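RNA-dependent RNA polymerase (Toscana virus, PDB 6QW0) probably cleaves capped RNA with its N-terminal cap-snatching endonuclease domain to supply primers for viral transcription. Local coordinates at residues V45-A50 / R197-E202; D56-S61 / I189-R194; V95-V100 / I116-T121; R104-D109 / L155-I160; N137-A142 / A169-G174. All coordinates share one frame; numbering follows the deposited sequence. Where two conformers were deposited one is given.

Contact 1 (V45-A50 / R197-E202); sequences VTIDIA and RDIFEE
Ile-47 and Ile-199 carry the tighter of two aliphatic touches between a strand and a helix. CD1, the last carbon of Ile-47, sits 3.7 Å from the CG2 methyl of Ile-199, the two side chains meeting at a slant. Ile-47 spans the gap because its longer arm is stretched out, with CD1 anti to CA (chi2 170°); its CA remains 8.9 Å from the CA of Ile-199. The other arm of Ile-199 serves the second, looser touch, in which its CD1 comes to 4.5 Å from CD1 of Ile-49. One branched residue on the helix thus reaches two strand residues that share a face of their sheet, and isoleucine suits both sides: its branched CB is at ease in an extended backbone, and its unequal arms let it spread over two neighbours.

The strand, 46-49, is the middle one of a three-stranded antiparallel sheet, flanked by 36-39 and 66-68, and the last part of helix 183-203 packs against it. Backbone hydrogen bonds link Ile-47 to Glu-67 and Ile-49 to Pro-65 on one side, and Asp-48 to Val-37 on the other.

Further apolar cover comes from Tyr-36, which touches both Ile-47 and Ile-199, and from helix 77-82, where Phe-77 meets Ile-199 and Phe-81 meets Ile-49. A polar tie runs from OE2 of Glu-202 to the hydroxyl of Tyr-36, joining helix and sheet beside the isoleucines.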
# COMPACT_ATOMS: atom_id res chain seq x y z
N VAL A 45 16.38 16.71 3.00
CA VAL A 45 15.74 17.56 2.00
C VAL A 45 14.38 18.05 2.48
O VAL A 45 13.75 17.43 3.34
CB VAL A 45 15.58 16.81 0.66
N THR A 46 13.95 19.18 1.93
CA THR A 46 12.58 19.65 2.04
C THR A 46 12.00 19.80 0.64
O THR A 46 12.73 20.14 -0.30
CB THR A 46 12.50 21.00 2.78
OG1 THR A 46 13.28 21.97 2.07
CG2 THR A 46 13.03 20.86 4.20
N ILE A 47 10.70 19.55 0.51
CA ILE A 47 10.02 19.59 -0.80
C ILE A 47 8.75 20.43 -0.68
O ILE A 47 7.84 20.07 0.07
CB ILE A 47 9.65 18.19 -1.31
CG1 ILE A 47 10.85 17.23 -1.27
CG2 ILE A 47 9.12 18.28 -2.75
CD1 ILE A 47 10.47 15.80 -1.54
N ASP A 48 8.69 21.52 -1.44
CA ASP A 48 7.47 22.32 -1.56
C ASP A 48 6.80 21.96 -2.88
O ASP A 48 7.36 22.19 -3.95
CB ASP A 48 7.78 23.82 -1.51
CG ASP A 48 6.52 24.70 -1.59
OD1 ASP A 48 5.39 24.17 -1.67
OD2 ASP A 48 6.68 25.94 -1.58
N ILE A 49 5.60 21.40 -2.79
CA ILE A 49 4.85 20.93 -3.96
C ILE A 49 3.75 21.93 -4.25
O ILE A 49 3.01 22.33 -3.35
CB ILE A 49 4.29 19.52 -3.74
CG1 ILE A 49 5.45 18.53 -3.52
CG2 ILE A 49 3.42 19.11 -4.93
CD1 ILE A 49 5.02 17.18 -3.03
N ALA A 50 3.66 22.37 -5.51
CA ALA A 50 2.75 23.46 -5.88
C ALA A 50 1.33 22.92 -6.09
O ALA A 50 0.79 22.87 -7.20
CB ALA A 50 3.27 24.17 -7.13
N ARG A 197 8.54 9.30 -8.77
CA ARG A 197 9.69 8.97 -9.62
C ARG A 197 10.42 10.23 -10.07
O ARG A 197 11.65 10.26 -10.11
CB ARG A 197 9.24 8.16 -10.83
CG ARG A 197 8.87 6.72 -10.50
CD ARG A 197 8.14 6.07 -11.65
NE ARG A 197 8.90 6.07 -12.90
CZ ARG A 197 8.87 5.09 -13.79
NH1 ARG A 197 8.12 4.01 -13.57
NH2 ARG A 197 9.58 5.18 -14.91
N ASP A 198 9.67 11.27 -10.45
CA ASP A 198 10.29 12.53 -10.86
C ASP A 198 11.11 13.12 -9.72
O ASP A 198 12.25 13.55 -9.91
CB ASP A 198 9.24 13.53 -11.32
CG ASP A 198 8.68 13.22 -12.71
OD1 ASP A 198 9.32 12.48 -13.48
OD2 ASP A 198 7.58 13.73 -13.02
N ILE A 199 10.52 13.16 -8.52
CA ILE A 199 11.21 13.74 -7.37
C ILE A 199 12.42 12.89 -7.00
O ILE A 199 13.50 13.42 -6.72
CB ILE A 199 10.23 13.88 -6.18
CG1 ILE A 199 9.17 14.93 -6.50
CG2 ILE A 199 10.98 14.23 -4.89
CD1 ILE A 199 8.01 14.93 -5.51
N PHE A 200 12.26 11.57 -7.00
CA PHE A 200 13.34 10.68 -6.61
C PHE A 200 14.56 10.83 -7.51
O PHE A 200 15.70 10.77 -7.04
CB PHE A 200 12.85 9.23 -6.62
CG PHE A 200 13.89 8.25 -6.18
CD1 PHE A 200 14.23 8.14 -4.84
CD2 PHE A 200 14.54 7.45 -7.10
CE1 PHE A 200 15.19 7.24 -4.42
CE2 PHE A 200 15.51 6.55 -6.69
CZ PHE A 200 15.83 6.44 -5.35
N GLU A 201 14.35 11.01 -8.81
CA GLU A 201 15.48 11.13 -9.72
C GLU A 201 16.30 12.38 -9.42
O GLU A 201 17.52 12.38 -9.61
CB GLU A 201 15.01 11.14 -11.17
CG GLU A 201 16.14 10.99 -12.18
CD GLU A 201 15.74 11.44 -13.58
OE1 GLU A 201 14.58 11.19 -13.98
OE2 GLU A 201 16.59 12.04 -14.27
N GLU A 202 15.66 13.43 -8.94
CA GLU A 202 16.38 14.64 -8.56
C GLU A 202 16.92 14.55 -7.14
O GLU A 202 17.96 15.16 -6.84
CB GLU A 202 15.49 15.87 -8.75
CG GLU A 202 15.16 16.13 -10.24
CD GLU A 202 14.28 17.34 -10.51
OE1 GLU A 202 14.44 18.37 -9.83
OE2 GLU A 202 13.43 17.25 -11.43

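Contact 2 (D56-S61 / I189-R194); sequences DGQSGS and IVFRFR. With SO4 (sulfate ion), chain E.
Phe-191 leans from its helix onto the backbone of a type II beta turn running from Gln-58 to Ser-61. Its CG is anti to the backbone N (chi1 -171°), and this swings the ring out to the turn. At the root, CB of Phe-191 lies 4.1 Å from CB of Ser-59, and the same serine carbon follows one flank of the ring, 3.9 Å from CD2. Along the other flank, CD1 comes to 3.6 Å from CA of Gly-60. This residue stands at the third position of the turn with phi 101°, where glycine is at home, and without a side chain it lies flush on the aromatic surface. At the tip, CZ of Phe-191 is 3.7 Å from O of Ser-59, which rests over the same face as Gly-60 N, off-centre, near the ring's border. The turn's own Gln-58 holds that carbonyl: its NE2 donates to it at 2.9 Å, almost in line with the C=O bond, and also to O of Pro-32. Gly-60 N is bonded to OE1 of Glu-188, a turn earlier on the helix.

Further along, Arg-194 NH2 donates to O2 of a sulfate ion, probably from the crystallisation liquor, at 2.9 Å, edge-on; Ser-26, Ile-28 and Tyr-29 hold the same ion. Ile-189, Val-190 and Phe-193 rest on Val-170 of strand 163-171, placing helix 183-203 between that strand and the 56-61 loop.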
# COMPACT_ATOMS: atom_id res chain seq x y z
N ASP A 56 -9.45 21.55 -8.90
CA ASP A 56 -10.23 20.87 -7.86
C ASP A 56 -10.76 19.55 -8.39
O ASP A 56 -11.42 19.50 -9.43
CB ASP A 56 -11.39 21.77 -7.41
N GLY A 57 -10.43 18.46 -7.69
CA GLY A 57 -10.93 17.15 -8.04
C GLY A 57 -10.16 16.39 -9.09
O GLY A 57 -10.51 15.24 -9.39
N GLN A 58 -9.13 16.99 -9.69
CA GLN A 58 -8.28 16.25 -10.63
C GLN A 58 -7.44 15.23 -9.86
O GLN A 58 -7.33 15.28 -8.64
CB GLN A 58 -7.37 17.20 -11.40
CG GLN A 58 -6.18 17.70 -10.58
CD GLN A 58 -5.06 18.28 -11.44
OE1 GLN A 58 -5.25 19.27 -12.15
NE2 GLN A 58 -3.90 17.65 -11.40
N SER A 59 -6.84 14.30 -10.60
CA SER A 59 -5.87 13.40 -9.97
C SER A 59 -4.78 14.21 -9.28
O SER A 59 -4.33 15.24 -9.78
CB SER A 59 -5.25 12.46 -11.00
OG SER A 59 -6.22 11.56 -11.52
N GLY A 60 -4.36 13.74 -8.11
CA GLY A 60 -3.36 14.41 -7.31
C GLY A 60 -3.91 15.23 -6.16
O GLY A 60 -3.12 15.81 -5.41
N SER A 61 -5.23 15.27 -5.99
CA SER A 61 -5.82 16.08 -4.93
C SER A 61 -5.44 15.58 -3.54
O SER A 61 -5.59 16.34 -2.57
CB SER A 61 -7.34 16.11 -5.05
OG SER A 61 -7.86 14.79 -4.96
N ILE A 189 -3.15 6.54 -7.34
CA ILE A 189 -1.94 5.78 -7.08
C ILE A 189 -0.90 6.01 -8.17
O ILE A 189 0.26 6.30 -7.90
CB ILE A 189 -2.28 4.28 -6.91
CG1 ILE A 189 -3.10 4.08 -5.63
CG2 ILE A 189 -1.02 3.43 -6.90
CD1 ILE A 189 -4.02 2.86 -5.66
N VAL A 190 -1.31 5.86 -9.44
CA VAL A 190 -0.37 6.03 -10.54
C VAL A 190 0.14 7.47 -10.61
O VAL A 190 1.34 7.70 -10.77
CB VAL A 190 -1.03 5.60 -11.87
CG1 VAL A 190 -0.08 5.88 -13.05
CG2 VAL A 190 -1.39 4.12 -11.84
N PHE A 191 -0.75 8.44 -10.45
CA PHE A 191 -0.33 9.85 -10.47
C PHE A 191 0.73 10.13 -9.40
O PHE A 191 1.74 10.79 -9.66
CB PHE A 191 -1.55 10.74 -10.29
CG PHE A 191 -1.27 12.21 -10.50
CD1 PHE A 191 -0.85 13.00 -9.45
CD2 PHE A 191 -1.44 12.79 -11.75
CE1 PHE A 191 -0.60 14.35 -9.63
CE2 PHE A 191 -1.19 14.14 -11.94
CZ PHE A 191 -0.78 14.92 -10.88
N ARG A 192 0.50 9.65 -8.17
CA ARG A 192 1.47 9.87 -7.10
C ARG A 192 2.78 9.13 -7.37
O ARG A 192 3.86 9.64 -7.03
CB ARG A 192 0.87 9.42 -5.76
CG ARG A 192 -0.30 10.28 -5.29
CD ARG A 192 -0.84 9.82 -3.90
NE ARG A 192 0.17 9.93 -2.85
CZ ARG A 192 0.17 10.84 -1.88
NH1 ARG A 192 -0.81 11.73 -1.79
NH2 ARG A 192 1.15 10.86 -0.99
N PHE A 193 2.71 7.93 -7.97
CA PHE A 193 3.91 7.17 -8.30
C PHE A 193 4.75 7.92 -9.33
O PHE A 193 5.97 8.03 -9.19
CB PHE A 193 3.54 5.77 -8.80
CG PHE A 193 4.72 4.90 -9.16
CD1 PHE A 193 5.74 4.65 -8.24
CD2 PHE A 193 4.78 4.27 -10.40
CE1 PHE A 193 6.81 3.83 -8.56
CE2 PHE A 193 5.85 3.43 -10.72
CZ PHE A 193 6.86 3.21 -9.81
N ARG A 194 4.09 8.45 -10.36
CA ARG A 194 4.83 9.17 -11.41
C ARG A 194 5.53 10.38 -10.83
O ARG A 194 6.70 10.65 -11.16
CB ARG A 194 3.87 9.58 -12.52
CG ARG A 194 3.31 8.41 -13.31
CD ARG A 194 2.34 8.91 -14.36
NE ARG A 194 1.90 7.85 -15.25
CZ ARG A 194 1.12 8.05 -16.31
NH1 ARG A 194 0.71 9.29 -16.61
NH2 ARG A 194 0.76 7.03 -17.07
S SO4 E . -2.47 7.32 -19.03
O1 SO4 E . -3.42 8.30 -19.54
O2 SO4 E . -1.11 7.83 -19.18
O3 SO4 E . -2.62 6.07 -19.78
O4 SO4 E . -2.76 7.10 -17.62

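Contact 3 (V95-V100 / I116-T121); sequences VEVFGV and IIETET
Where the short helix 94-98 meets the hairpin of strands 115-118 and 124-131, in a nuclease domain of the PDDEXK clan, Val-97 packs against Ile-116 and Glu-118. The hairpin matters to the active site: Asp-114, just before the first strand, and Glu-128 and Phe-129 on the second belong to the manganese site, and the side chain of Ile-116 is about 10 Å from a bound manganese ion. The contact itself is structural packing on the helix side of the strand.

Val-97 divides its methyls. CG2 lies 3.8 Å from CG2 of Ile-116, a methyl-to-methyl touch in which the side chains pass alongside each other in opposite senses. CG1, placed anti to the backbone N (chi1 174°), is 4.2 Å from the same Ile-116 methyl and leans on the neighbouring Phe-98 ring, 3.9 Å above its plane and away from its middle. Beta-branched residues fit here because they carry a methyl directly on CB, close to the backbone. Ile-116 touches Val-124 across the hairpin, and Phe-98 reaches the same valine from the helix.

Glu-118, two residues on and on the same face of the strand, is exposed, so a charged residue suits the place. One carboxylate oxygen, OE1, lies 3.8 Å from CG1 of Val-97, while OE2 forms a salt bridge with Lys-161; two conformers were modelled, so this touch is less certain. The helix ends at Phe-98, Gly-99 leaves it with positive phi (72°), easily adopted by glycine, and N of Gly-99 donates to O of Val-95 at 3.0 Å.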
# COMPACT_ATOMS: atom_id res chain seq x y z
N VAL A 95 3.06 -9.82 15.36
CA VAL A 95 3.01 -10.22 16.77
C VAL A 95 2.22 -9.23 17.60
O VAL A 95 1.64 -9.59 18.63
CB VAL A 95 4.44 -10.42 17.32
CG1 VAL A 95 5.13 -9.07 17.62
CG2 VAL A 95 4.42 -11.30 18.57
N GLU A 96 2.16 -7.96 17.18
CA GLU A 96 1.38 -6.98 17.92
C GLU A 96 -0.11 -7.23 17.79
O GLU A 96 -0.88 -6.80 18.66
CB GLU A 96 1.72 -5.57 17.44
CG GLU A 96 3.21 -5.29 17.41
CD GLU A 96 3.52 -3.94 16.83
OE1 GLU A 96 2.76 -2.99 17.12
OE2 GLU A 96 4.50 -3.82 16.06
N VAL A 97 -0.55 -7.92 16.74
CA VAL A 97 -1.96 -8.18 16.53
C VAL A 97 -2.35 -9.58 16.99
O VAL A 97 -3.45 -9.78 17.52
CB VAL A 97 -2.31 -7.97 15.04
CG1 VAL A 97 -3.74 -8.38 14.75
CG2 VAL A 97 -2.09 -6.52 14.66
N PHE A 98 -1.47 -10.57 16.80
CA PHE A 98 -1.82 -11.97 17.04
C PHE A 98 -1.14 -12.59 18.25
O PHE A 98 -1.60 -13.64 18.72
CB PHE A 98 -1.49 -12.83 15.81
CG PHE A 98 -2.36 -12.54 14.62
CD1 PHE A 98 -3.63 -13.10 14.53
CD2 PHE A 98 -1.92 -11.71 13.61
CE1 PHE A 98 -4.43 -12.83 13.44
CE2 PHE A 98 -2.72 -11.44 12.52
CZ PHE A 98 -3.98 -12.00 12.44
N GLY A 99 -0.05 -12.01 18.76
CA GLY A 99 0.81 -12.72 19.68
C GLY A 99 1.60 -13.81 18.98
O GLY A 99 1.37 -14.07 17.79
N VAL A 100 2.53 -14.46 19.68
CA VAL A 100 3.34 -15.49 19.06
C VAL A 100 2.50 -16.75 18.85
O VAL A 100 1.50 -16.97 19.52
CB VAL A 100 4.59 -15.80 19.91
CG1 VAL A 100 5.38 -14.52 20.19
CG2 VAL A 100 4.17 -16.45 21.21
N ILE A 116 -2.08 -3.85 8.72
CA ILE A 116 -2.83 -4.93 9.36
C ILE A 116 -4.04 -4.28 10.02
O ILE A 116 -3.88 -3.53 11.00
CB ILE A 116 -2.00 -5.72 10.39
CG1 ILE A 116 -0.70 -6.23 9.77
CG2 ILE A 116 -2.81 -6.90 10.95
CD1 ILE A 116 0.26 -6.89 10.78
N ILE A 117 -5.22 -4.55 9.50
CA ILE A 117 -6.45 -3.88 9.92
C ILE A 117 -7.36 -4.90 10.60
O ILE A 117 -7.75 -5.90 9.99
CB ILE A 117 -7.17 -3.23 8.73
CG1 ILE A 117 -6.21 -2.31 7.97
CG2 ILE A 117 -8.41 -2.49 9.19
CD1 ILE A 117 -6.69 -1.95 6.57
N GLU A 118 -7.74 -4.63 11.84
CA GLU A 118 -8.61 -5.49 12.63
C GLU A 118 -10.00 -4.87 12.70
O GLU A 118 -10.13 -3.67 12.99
CB GLU A 118 -8.00 -5.70 14.02
CG GLU A 118 -8.89 -6.29 15.09
CD GLU A 118 -8.20 -7.40 15.87
OE1 GLU A 118 -7.03 -7.22 16.27
OE2 GLU A 118 -8.82 -8.46 16.09
N THR A 119 -11.04 -5.66 12.43
CA THR A 119 -12.43 -5.21 12.51
C THR A 119 -13.12 -5.78 13.74
O THR A 119 -12.69 -6.80 14.30
CB THR A 119 -13.22 -5.60 11.25
OG1 THR A 119 -13.39 -7.02 11.19
CG2 THR A 119 -12.51 -5.12 9.99
N GLU A 120 -14.22 -5.14 14.14
CA GLU A 120 -14.97 -5.61 15.31
C GLU A 120 -15.55 -7.00 15.08
O GLU A 120 -15.61 -7.82 16.01
CB GLU A 120 -16.08 -4.62 15.67
CG GLU A 120 -15.57 -3.27 16.11
CD GLU A 120 -16.69 -2.34 16.55
OE1 GLU A 120 -17.86 -2.77 16.55
OE2 GLU A 120 -16.39 -1.18 16.91
N THR A 121 -15.99 -7.29 13.85
CA THR A 121 -16.54 -8.60 13.54
C THR A 121 -15.49 -9.70 13.67
O THR A 121 -15.84 -10.88 13.79
CB THR A 121 -17.15 -8.55 12.14
OG1 THR A 121 -18.31 -7.70 12.17
CG2 THR A 121 -17.58 -9.93 11.65

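Contact 4 (R104-D109 / L155-I160); sequences RADDSD and LDRSAI. Unlike the reference sequence in segment 155-160: Asp-156 (reference Asn).
NH2 of Arg-157 is gripped from two sides. OD1 of Asp-109 takes one N-H in a salt bridge of 2.8 Å, a fairly straight bond (161° at the hydrogen) lying in the guanidinium plane but reaching the carboxylate oxygen from above, 71° out of the carboxylate plane. Round the other N-H lie OG of Ser-108, 2.8 Å from NH2 and tilted from the guanidinium plane, and water 1, more distant at 3.2 Å from NH2; they probably share it. Water 1 probably donates to OD2 of Asp-106. Water 2 makes another bridge, donating to OD1 of Asp-109 at 2.6 Å and accepting from NE of Arg-157 at 2.8 Å. Arginine suits the place because its chain, extended from CG to NE (chi3 -170°), carries several N-H groups across the gap.

The receiving loop is braced from within. N of Asp-106 donates to OD2 of Asp-109 at 2.9 Å, and N of Asp-109 returns a weak bond to OD1 of Asp-106, at the start of the 3-10 segment beginning at Asp-107. Ser-108, in one of its two modelled conformers, donates from OG to OD1 of Asp-106 at 2.6 Å. Two aspartates so close together probably gain from the nearby positive charge.

NH1 of Arg-157 turns back to O of Ala-153, and the arginine chain rests on Phe-94 and Phe-98. Asp-109 shares a backbone bond with Val-95, so the end of helix 136-157, the 104-109 loop and helix 94-98 meet here.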
# COMPACT_ATOMS: atom_id res chain seq x y z
N ARG A 104 6.34 -19.71 20.99
CA ARG A 104 7.73 -19.43 20.67
C ARG A 104 7.79 -18.44 19.52
O ARG A 104 7.23 -18.70 18.45
CB ARG A 104 8.49 -20.71 20.31
N ALA A 105 8.47 -17.31 19.74
CA ALA A 105 8.61 -16.31 18.69
C ALA A 105 9.48 -16.83 17.56
O ALA A 105 10.43 -17.59 17.77
CB ALA A 105 9.21 -15.02 19.27
N ASP A 106 9.14 -16.43 16.33
CA ASP A 106 9.97 -16.75 15.17
C ASP A 106 9.90 -15.58 14.19
O ASP A 106 9.29 -14.55 14.47
CB ASP A 106 9.57 -18.09 14.55
CG ASP A 106 8.16 -18.08 13.95
OD1 ASP A 106 7.49 -17.03 13.96
OD2 ASP A 106 7.73 -19.16 13.49
N ASP A 107 10.53 -15.76 13.02
CA ASP A 107 10.67 -14.66 12.08
C ASP A 107 9.32 -14.16 11.58
O ASP A 107 9.15 -12.96 11.33
CB ASP A 107 11.55 -15.08 10.90
CG ASP A 107 13.02 -15.21 11.28
OD1 ASP A 107 13.38 -14.81 12.41
OD2 ASP A 107 13.80 -15.72 10.45
N SER A 108 8.35 -15.07 11.43
CA SER A 108 7.03 -14.66 10.95
C SER A 108 6.38 -13.66 11.90
O SER A 108 5.63 -12.78 11.45
CB SER A 108 6.14 -15.88 10.76
OG SER A 108 5.91 -16.53 11.99
N ASP A 109 6.64 -13.78 13.20
CA ASP A 109 6.03 -12.86 14.15
C ASP A 109 6.48 -11.42 13.93
O ASP A 109 5.76 -10.48 14.28
CB ASP A 109 6.37 -13.28 15.59
CG ASP A 109 5.66 -14.54 16.00
OD1 ASP A 109 4.41 -14.59 15.93
OD2 ASP A 109 6.35 -15.50 16.41
N LEU A 155 -1.41 -17.43 6.45
CA LEU A 155 -2.09 -18.71 6.59
C LEU A 155 -2.06 -19.20 8.04
O LEU A 155 -3.10 -19.56 8.61
CB LEU A 155 -1.46 -19.76 5.67
CG LEU A 155 -2.14 -21.13 5.70
CD1 LEU A 155 -3.60 -21.00 5.26
CD2 LEU A 155 -1.41 -22.11 4.80
N ASP A 156 -0.88 -19.21 8.65
CA ASP A 156 -0.77 -19.71 10.02
C ASP A 156 -1.64 -18.90 10.98
O ASP A 156 -2.30 -19.47 11.86
CB ASP A 156 0.68 -19.68 10.47
CG ASP A 156 1.55 -20.70 9.76
OD1 ASP A 156 1.01 -21.54 9.01
OD2 ASP A 156 2.78 -20.66 9.95
N ARG A 157 -1.65 -17.58 10.83
CA ARG A 157 -2.41 -16.73 11.74
C ARG A 157 -3.90 -16.74 11.43
O ARG A 157 -4.71 -16.35 12.28
CB ARG A 157 -1.83 -15.31 11.73
CG ARG A 157 -0.55 -15.28 12.60
CD ARG A 157 0.50 -14.24 12.20
NE ARG A 157 1.73 -14.51 12.97
CZ ARG A 157 2.63 -15.43 12.62
NH1 ARG A 157 2.45 -16.15 11.52
NH2 ARG A 157 3.69 -15.64 13.39
N SER A 158 -4.30 -17.20 10.24
CA SER A 158 -5.73 -17.30 9.95
C SER A 158 -6.42 -18.33 10.84
O SER A 158 -7.65 -18.33 10.90
CB SER A 158 -5.94 -17.64 8.46
OG SER A 158 -5.69 -19.00 8.13
N ALA A 159 -5.65 -19.17 11.53
CA ALA A 159 -6.24 -20.08 12.49
C ALA A 159 -6.77 -19.36 13.72
O ALA A 159 -7.58 -19.93 14.46
CB ALA A 159 -5.21 -21.11 12.92
N ILE A 160 -6.30 -18.13 13.95
CA ILE A 160 -6.69 -17.32 15.10
C ILE A 160 -7.86 -16.43 14.73
O ILE A 160 -8.90 -16.45 15.39
CB ILE A 160 -5.49 -16.50 15.60
CG1 ILE A 160 -4.36 -17.44 16.01
CG2 ILE A 160 -5.91 -15.59 16.77
CD1 ILE A 160 -3.14 -16.70 16.44
O HOH W 1 5.05 -18.52 13.55
O HOH W 2 2.29 -13.23 15.39

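Contact 5 (N137-A142 / A169-G174); sequences NSADLA and AVHFNG. With SO4 (sulfate ion), chain F.
His-171 holds its CG between its own backbone N and carbonyl carbon (chi1 60°), and with chi2 at 99° the ring is turned so that CD2 comes within 3.5 Å of CB of Ala-139, which approaches obliquely. Both residues belong to a beta-alpha-beta unit, in which helix 136-157 connects the parallel strands 124-131 and 163-171, and the contact lays the first turns of that helix on the end of the second strand.

Alanine lets the two backbones come close, the CA atoms of Ala-139 and Ala-169 being 5.5 Å apart. Their CB methyls meet at 4.3 Å, and CB of Ala-169 lies 3.4 Å from O of Ala-139. Thr-130 and Ala-143 close round Ala-169, whose side chain is about 9 Å from a bound manganese ion.

Beyond, a type I beta turn from His-171 to Gly-174 joins the antiparallel strands 163-171 and 174-177. A sulfate ion, probably from the crystallisation liquor, is bound by N of Ala-136 and, weakly, by ND2 of Asn-173, 3.3 Å from its O1. The turn folds back over the imidazole, leaving N of Gly-174 3.2 Å above one face of the His-171 ring, near its border.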
# COMPACT_ATOMS: atom_id res chain seq x y z
N ASN A 137 3.50 -6.53 -16.76
CA ASN A 137 3.97 -7.86 -16.39
C ASN A 137 4.92 -7.80 -15.20
O ASN A 137 4.89 -8.67 -14.32
CB ASN A 137 4.65 -8.54 -17.58
CG ASN A 137 3.65 -9.04 -18.62
OD1 ASN A 137 2.51 -9.37 -18.30
ND2 ASN A 137 4.08 -9.10 -19.88
N SER A 138 5.76 -6.76 -15.14
CA SER A 138 6.63 -6.61 -13.98
C SER A 138 5.81 -6.36 -12.72
O SER A 138 6.15 -6.85 -11.64
CB SER A 138 7.62 -5.47 -14.21
OG SER A 138 8.57 -5.42 -13.16
N ALA A 139 4.72 -5.58 -12.84
CA ALA A 139 3.86 -5.32 -11.69
C ALA A 139 3.18 -6.59 -11.21
O ALA A 139 3.02 -6.80 -10.00
CB ALA A 139 2.81 -4.26 -12.03
N ASP A 140 2.75 -7.45 -12.14
CA ASP A 140 2.14 -8.71 -11.71
C ASP A 140 3.16 -9.58 -10.98
O ASP A 140 2.83 -10.18 -9.95
CB ASP A 140 1.55 -9.47 -12.89
CG ASP A 140 1.02 -10.83 -12.48
OD1 ASP A 140 -0.18 -10.93 -12.13
OD2 ASP A 140 1.81 -11.80 -12.46
N LEU A 141 4.40 -9.63 -11.46
CA LEU A 141 5.42 -10.39 -10.75
C LEU A 141 5.68 -9.81 -9.37
O LEU A 141 5.85 -10.54 -8.39
CB LEU A 141 6.72 -10.44 -11.56
CG LEU A 141 7.92 -11.14 -10.93
CD1 LEU A 141 7.61 -12.60 -10.59
CD2 LEU A 141 9.12 -11.06 -11.87
N ALA A 142 5.70 -8.48 -9.27
CA ALA A 142 5.93 -7.85 -7.97
C ALA A 142 4.81 -8.18 -6.99
O ALA A 142 5.06 -8.46 -5.82
CB ALA A 142 6.07 -6.34 -8.15
N ALA A 169 0.17 -3.30 -6.49
CA ALA A 169 1.44 -3.14 -7.20
C ALA A 169 1.29 -2.08 -8.28
O ALA A 169 0.49 -2.25 -9.20
CB ALA A 169 1.90 -4.46 -7.82
N VAL A 170 2.05 -0.97 -8.18
CA VAL A 170 1.92 0.13 -9.13
C VAL A 170 3.04 0.07 -10.17
O VAL A 170 4.17 -0.30 -9.86
CB VAL A 170 1.91 1.50 -8.41
CG1 VAL A 170 3.24 1.75 -7.72
CG2 VAL A 170 1.58 2.63 -9.39
N HIS A 171 2.70 0.41 -11.41
CA HIS A 171 3.67 0.68 -12.46
C HIS A 171 3.29 1.99 -13.14
O HIS A 171 2.27 2.61 -12.82
CB HIS A 171 3.77 -0.50 -13.45
CG HIS A 171 2.48 -0.82 -14.15
ND1 HIS A 171 2.20 -0.38 -15.43
CD2 HIS A 171 1.41 -1.54 -13.76
CE1 HIS A 171 1.01 -0.81 -15.79
NE2 HIS A 171 0.50 -1.52 -14.80
N PHE A 172 4.11 2.43 -14.10
CA PHE A 172 3.92 3.75 -14.68
C PHE A 172 2.55 3.91 -15.34
O PHE A 172 2.01 5.02 -15.38
CB PHE A 172 5.03 4.04 -15.69
CG PHE A 172 5.07 5.48 -16.15
CD1 PHE A 172 5.80 6.42 -15.45
CD2 PHE A 172 4.35 5.89 -17.27
CE1 PHE A 172 5.84 7.75 -15.86
CE2 PHE A 172 4.38 7.22 -17.69
CZ PHE A 172 5.12 8.15 -16.97
N ASN A 173 1.97 2.81 -15.83
CA ASN A 173 0.72 2.89 -16.58
C ASN A 173 -0.43 2.15 -15.92
O ASN A 173 -1.43 1.87 -16.57
CB ASN A 173 0.93 2.36 -18.00
CG ASN A 173 1.82 3.26 -18.83
OD1 ASN A 173 1.55 4.45 -18.96
ND2 ASN A 173 2.89 2.70 -19.38
N GLY A 174 -0.34 1.82 -14.64
CA GLY A 174 -1.49 1.16 -14.04
C GLY A 174 -1.15 0.52 -12.71
O GLY A 174 -0.13 0.81 -12.11
S SO4 F . 2.46 -1.67 -20.29
O1 SO4 F . 3.08 -0.63 -19.47
O2 SO4 F . 1.04 -1.37 -20.45
O3 SO4 F . 2.62 -2.96 -19.64
O4 SO4 F . 3.12 -1.69 -21.60

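From the N terminus, the chain first opens contact 1 at strand 46-49 and contact 2 in the following loop; both wait until helix 183-203 to close, contact 2 first and so nested inside contact 1. Contacts 3, 4 and 5 all lie within these long loops. Contact 3 opens at helix 94-98 and contact 4 at the loop after it; contact 3 closes on strand 115-118 before contact 4 closes at the end of helix 136-157, so the two cross. Contact 5 opens early on that helix, crosses contact 4 and closes on strand 163-171. Contacts 3 and 5 reach the mixed sheet in series. Arg-194 and Arg-197 touch Phe-172, linking contacts 2 and 1 to contact 5.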